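Local coordinates for Nop domain-containing protein (Archaeoglobus fulgidus, PDB 1NT2) that probably binds box C/D guide RNA and, in complex with fibrillarin, forms part of the core of an archaeal sRNP, at residues L84-N95 with I117-E128. Residues are numbered along the deposited sequence; the frame is centred on the assembly and turned at random.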
loop_
_atom_site.group_PDB
_atom_site.type_symbol
_atom_site.label_atom_id
_atom_site.label_comp_id
_atom_site.label_asym_id
_atom_site.label_seq_id
_atom_site.Cartn_x
_atom_site.Cartn_y
_atom_site.Cartn_z
ATOM N N LEU B 84 -6.592 1.734 15.861
ATOM C CA LEU B 84 -7.093 0.385 15.975
ATOM C C LEU B 84 -6.790 -0.343 14.668
ATOM O O LEU B 84 -5.856 -1.138 14.590
ATOM C CB LEU B 84 -8.598 0.405 16.253
ATOM C CG LEU B 84 -9.227 -0.960 16.546
ATOM C CD1 LEU B 84 -8.628 -1.542 17.815
ATOM C CD2 LEU B 84 -10.735 -0.819 16.686
ATOM N N GLU B 85 -7.563 -0.048 13.634
ATOM C CA GLU B 85 -7.372 -0.686 12.343
ATOM C C GLU B 85 -5.911 -0.862 11.995
ATOM O O GLU B 85 -5.530 -1.867 11.407
ATOM C CB GLU B 85 -8.062 0.137 11.269
ATOM C CG GLU B 85 -9.505 0.367 11.608
ATOM C CD GLU B 85 -10.144 1.394 10.732
ATOM O OE1 GLU B 85 -9.490 2.434 10.488
ATOM O OE2 GLU B 85 -11.298 1.159 10.307
ATOM N N GLU B 86 -5.086 0.109 12.357
ATOM C CA GLU B 86 -3.665 0.004 12.054
ATOM C C GLU B 86 -3.052 -1.130 12.864
ATOM O O GLU B 86 -2.418 -2.037 12.326
ATOM C CB GLU B 86 -2.944 1.315 12.375
ATOM C CG GLU B 86 -1.494 1.338 11.906
ATOM C CD GLU B 86 -1.355 1.385 10.389
ATOM O OE1 GLU B 86 -0.251 1.054 9.901
ATOM O OE2 GLU B 86 -2.333 1.757 9.693
ATOM N N ILE B 87 -3.244 -1.057 14.171
ATOM C CA ILE B 87 -2.748 -2.067 15.084
ATOM C C ILE B 87 -3.216 -3.416 14.589
ATOM O O ILE B 87 -2.559 -4.429 14.802
ATOM C CB ILE B 87 -3.325 -1.845 16.478
ATOM C CG1 ILE B 87 -2.920 -0.464 16.974
ATOM C CG2 ILE B 87 -2.846 -2.922 17.420
ATOM C CD1 ILE B 87 -3.672 -0.029 18.183
ATOM N N ASP B 88 -4.363 -3.417 13.923
ATOM C CA ASP B 88 -4.944 -4.642 13.399
ATOM C C ASP B 88 -4.309 -5.075 12.098
ATOM O O ASP B 88 -4.159 -6.259 11.825
ATOM C CB ASP B 88 -6.438 -4.463 13.184
ATOM C CG ASP B 88 -7.242 -5.423 14.007
ATOM O OD1 ASP B 88 -6.898 -6.630 13.986
ATOM O OD2 ASP B 88 -8.202 -4.978 14.675
ATOM N N GLU B 89 -3.949 -4.097 11.289
ATOM C CA GLU B 89 -3.334 -4.378 10.019
ATOM C C GLU B 89 -2.064 -5.191 10.244
ATOM O O GLU B 89 -1.849 -6.213 9.594
ATOM C CB GLU B 89 -3.011 -3.064 9.313
ATOM C CG GLU B 89 -2.636 -3.254 7.876
ATOM C CD GLU B 89 -3.673 -4.068 7.142
ATOM O OE1 GLU B 89 -3.386 -4.502 6.003
ATOM O OE2 GLU B 89 -4.775 -4.268 7.707
ATOM N N SER B 90 -1.238 -4.727 11.180
ATOM C CA SER B 90 0.023 -5.379 11.520
ATOM C C SER B 90 -0.196 -6.769 12.089
ATOM O O SER B 90 0.484 -7.716 11.703
ATOM C CB SER B 90 0.779 -4.545 12.542
ATOM O OG SER B 90 0.716 -3.180 12.191
ATOM N N ILE B 91 -1.135 -6.892 13.019
ATOM C CA ILE B 91 -1.411 -8.189 13.608
ATOM C C ILE B 91 -1.447 -9.221 12.495
ATOM O O ILE B 91 -0.958 -10.324 12.676
ATOM C CB ILE B 91 -2.778 -8.221 14.321
ATOM C CG1 ILE B 91 -2.734 -7.422 15.626
ATOM C CG2 ILE B 91 -3.171 -9.654 14.603
ATOM C CD1 ILE B 91 -1.891 -8.053 16.693
ATOM N N ASN B 92 -2.009 -8.841 11.344
ATOM C CA ASN B 92 -2.162 -9.730 10.180
ATOM C C ASN B 92 -0.942 -9.938 9.316
ATOM O O ASN B 92 -0.543 -11.067 9.079
ATOM C CB ASN B 92 -3.288 -9.243 9.275
ATOM C CG ASN B 92 -4.587 -9.065 10.019
ATOM O OD1 ASN B 92 -4.999 -9.933 10.801
ATOM N ND2 ASN B 92 -5.250 -7.937 9.781
ATOM N N MET B 93 -0.368 -8.856 8.812
ATOM C CA MET B 93 0.821 -8.958 7.973
ATOM C C MET B 93 2.042 -9.354 8.804
ATOM O O MET B 93 3.172 -9.282 8.340
ATOM C CB MET B 93 1.084 -7.627 7.260
ATOM C CG MET B 93 0.069 -7.283 6.171
ATOM S SD MET B 93 0.171 -5.549 5.681
ATOM C CE MET B 93 1.524 -5.624 4.470
ATOM N N LEU B 94 1.805 -9.760 10.043
ATOM C CA LEU B 94 2.875 -10.190 10.928
ATOM C C LEU B 94 2.607 -11.648 11.254
ATOM O O LEU B 94 3.391 -12.305 11.923
ATOM C CB LEU B 94 2.867 -9.369 12.202
ATOM C CG LEU B 94 4.103 -8.519 12.427
ATOM C CD1 LEU B 94 4.335 -7.566 11.264
ATOM C CD2 LEU B 94 3.908 -7.761 13.708
ATOM N N ASN B 95 1.469 -12.131 10.777
ATOM C CA ASN B 95 1.044 -13.507 10.973
ATOM C C ASN B 95 1.331 -14.148 9.645
ATOM O O ASN B 95 1.517 -15.357 9.533
ATOM C CB ASN B 95 -0.454 -13.566 11.224
ATOM C CG ASN B 95 -0.783 -14.215 12.521
ATOM O OD1 ASN B 95 -0.207 -15.243 12.864
ATOM N ND2 ASN B 95 -1.715 -13.631 13.259
ATOM N N ILE B 117 3.049 -11.123 18.989
ATOM C CA ILE B 117 1.826 -10.939 18.216
ATOM C C ILE B 117 0.739 -10.836 19.265
ATOM O O ILE B 117 0.015 -9.852 19.315
ATOM C CB ILE B 117 1.529 -12.144 17.293
ATOM C CG1 ILE B 117 2.491 -12.146 16.106
ATOM C CG2 ILE B 117 0.106 -12.079 16.784
ATOM C CD1 ILE B 117 2.337 -10.975 15.182
ATOM N N ARG B 118 0.657 -11.858 20.116
ATOM C CA ARG B 118 -0.316 -11.930 21.207
ATOM C C ARG B 118 -0.323 -10.626 22.017
ATOM O O ARG B 118 -1.366 -10.006 22.210
ATOM C CB ARG B 118 0.038 -13.116 22.117
ATOM C CG ARG B 118 -1.134 -14.003 22.565
ATOM C CD ARG B 118 -0.742 -15.494 22.510
ATOM N NE ARG B 118 0.489 -15.776 23.260
ATOM C CZ ARG B 118 1.312 -16.806 23.027
ATOM N NH1 ARG B 118 1.049 -17.679 22.054
ATOM N NH2 ARG B 118 2.411 -16.958 23.765
ATOM N N GLU B 119 0.851 -10.213 22.484
ATOM C CA GLU B 119 0.983 -8.987 23.270
ATOM C C GLU B 119 0.390 -7.809 22.511
ATOM O O GLU B 119 -0.092 -6.844 23.103
ATOM C CB GLU B 119 2.461 -8.694 23.560
ATOM C CG GLU B 119 3.214 -9.797 24.306
ATOM C CD GLU B 119 4.687 -9.455 24.525
ATOM O OE1 GLU B 119 4.969 -8.508 25.287
ATOM O OE2 GLU B 119 5.566 -10.126 23.935
ATOM N N LEU B 120 0.440 -7.913 21.188
ATOM C CA LEU B 120 -0.050 -6.886 20.276
ATOM C C LEU B 120 -1.560 -7.025 20.036
ATOM O O LEU B 120 -2.261 -6.027 19.869
ATOM C CB LEU B 120 0.720 -7.002 18.951
ATOM C CG LEU B 120 0.786 -5.867 17.925
ATOM C CD1 LEU B 120 1.506 -4.661 18.508
ATOM C CD2 LEU B 120 1.519 -6.385 16.686
ATOM N N ARG B 121 -2.046 -8.268 20.015
ATOM C CA ARG B 121 -3.468 -8.568 19.805
ATOM C C ARG B 121 -4.181 -8.203 21.111
ATOM O O ARG B 121 -5.408 -8.233 21.217
ATOM C CB ARG B 121 -3.635 -10.065 19.475
ATOM C CG ARG B 121 -4.798 -10.413 18.531
ATOM C CD ARG B 121 -4.480 -11.643 17.668
ATOM N NE ARG B 121 -4.380 -12.877 18.449
ATOM C CZ ARG B 121 -3.861 -14.021 18.000
ATOM N NH1 ARG B 121 -3.380 -14.101 16.763
ATOM N NH2 ARG B 121 -3.832 -15.091 18.788
ATOM N N GLU B 122 -3.370 -7.844 22.100
ATOM C CA GLU B 122 -3.841 -7.443 23.411
ATOM C C GLU B 122 -4.098 -5.945 23.387
ATOM O O GLU B 122 -5.147 -5.483 23.818
ATOM C CB GLU B 122 -2.776 -7.768 24.457
ATOM C CG GLU B 122 -3.029 -7.155 25.821
ATOM C CD GLU B 122 -1.867 -7.384 26.768
ATOM O OE1 GLU B 122 -1.560 -8.567 27.048
ATOM O OE2 GLU B 122 -1.265 -6.383 27.226
ATOM N N LEU B 123 -3.126 -5.192 22.881
ATOM C CA LEU B 123 -3.244 -3.742 22.783
ATOM C C LEU B 123 -4.469 -3.426 21.946
ATOM O O LEU B 123 -5.143 -2.430 22.177
ATOM C CB LEU B 123 -2.006 -3.150 22.110
ATOM C CG LEU B 123 -1.900 -1.629 22.060
ATOM C CD1 LEU B 123 -1.566 -1.130 23.437
ATOM C CD2 LEU B 123 -0.816 -1.202 21.096
ATOM N N ARG B 124 -4.745 -4.277 20.963
ATOM C CA ARG B 124 -5.902 -4.086 20.110
ATOM C C ARG B 124 -7.162 -4.180 20.956
ATOM O O ARG B 124 -8.021 -3.306 20.897
ATOM C CB ARG B 124 -5.953 -5.144 19.008
ATOM C CG ARG B 124 -7.284 -5.172 18.262
ATOM C CD ARG B 124 -7.408 -6.388 17.361
ATOM N NE ARG B 124 -8.805 -6.795 17.175
ATOM C CZ ARG B 124 -9.567 -7.356 18.117
ATOM N NH1 ARG B 124 -9.072 -7.583 19.327
ATOM N NH2 ARG B 124 -10.827 -7.695 17.852
ATOM N N ARG B 125 -7.275 -5.250 21.736
ATOM C CA ARG B 125 -8.439 -5.446 22.600
ATOM C C ARG B 125 -8.419 -4.403 23.719
ATOM O O ARG B 125 -9.380 -4.279 24.469
ATOM C CB ARG B 125 -8.430 -6.854 23.209
ATOM C CG ARG B 125 -8.489 -7.998 22.202
ATOM C CD ARG B 125 -9.895 -8.580 22.057
ATOM N NE ARG B 125 -10.843 -7.664 21.418
ATOM C CZ ARG B 125 -12.131 -7.945 21.194
ATOM N NH1 ARG B 125 -12.642 -9.118 21.557
ATOM N NH2 ARG B 125 -12.916 -7.051 20.602
ATOM N N ASP B 126 -7.314 -3.668 23.823
ATOM C CA ASP B 126 -7.149 -2.622 24.831
ATOM C C ASP B 126 -7.707 -1.312 24.289
ATOM O O ASP B 126 -8.400 -0.578 24.994
ATOM C CB ASP B 126 -5.666 -2.443 25.162
ATOM C CG ASP B 126 -5.263 -3.116 26.463
ATOM O OD1 ASP B 126 -5.734 -4.242 26.746
ATOM O OD2 ASP B 126 -4.453 -2.512 27.195
ATOM N N VAL B 127 -7.387 -1.028 23.029
ATOM C CA VAL B 127 -7.853 0.180 22.349
ATOM C C VAL B 127 -9.345 0.044 22.032
ATOM O O VAL B 127 -10.080 1.031 22.028
ATOM C CB VAL B 127 -7.070 0.426 21.033
ATOM C CG1 VAL B 127 -7.674 1.581 20.273
ATOM C CG2 VAL B 127 -5.614 0.719 21.346
ATOM N N GLU B 128 -9.789 -1.182 21.768
ATOM C CA GLU B 128 -11.191 -1.415 21.478
ATOM C C GLU B 128 -12.018 -1.162 22.735
ATOM O O GLU B 128 -13.146 -0.680 22.645
ATOM C CB GLU B 128 -11.414 -2.840 20.936
ATOM C CG GLU B 128 -11.578 -2.886 19.401
ATOM C CD GLU B 128 -11.849 -4.288 18.829
ATOM O OE1 GLU B 128 -12.849 -4.931 19.216
ATOM O OE2 GLU B 128 -11.059 -4.741 17.971
#
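Ile87 inserts as a knob into a hole made by Leu120, Leu123, Arg124 and Val127. Ile87 CD1 lies 3.8 Å from Val127 CG2, a reach set by CG1 standing anti to the carbonyl carbon, while CG2 turns to the Arg124 side of the hole. One turn on, Ile91 touches Leu120 with CD1, 3.6 Å from Leu120 CB, and lays CG2 near Arg121 CD. Further along 84-95, Leu94 CB meets Ile117 CD1, and its CD2 faces Leu120 CD2. At the other end Leu84 crosses Glu128 at about a right angle, with CD2 3.5 Å from Glu128 CG; its CD1 also reaches Val127.

The axes of helical segments 84-93 and 117-128 approach to 9.4 Å with 159° between their N-to-C directions; they run antiparallel as the two arms of a helical hairpin whose connection includes helix 98-102, consistent with the coiled coil predicted here. The second subunit, another copy of this protein, covers part of the hairpin: Phe113 of the second subunit packs on Ile87, and Ser90 of the second subunit packs on Ser90 of this chain.

Polar contacts border the apolar seam. Arg124, extended from CG to NE, sends NE to Asp88 OD2 at 3.1 Å in a salt bridge whose hydrogen bond is weak, bent to 120°; the carboxylate and guanidinium planes stand 79° apart. Glu128 lies over one face of the same guanidinium, and its OE2 pairs with Arg124 NH2 at 3.0 Å through charge alone. Glu128 OE1 accepts a hydrogen bond from Arg125 NH2, extending the salt-bridge network along helix 110-138. Asp88 OD2 and Glu128 OE2 are 4.4 Å apart, a like-charge proximity that Arg124 probably offsets.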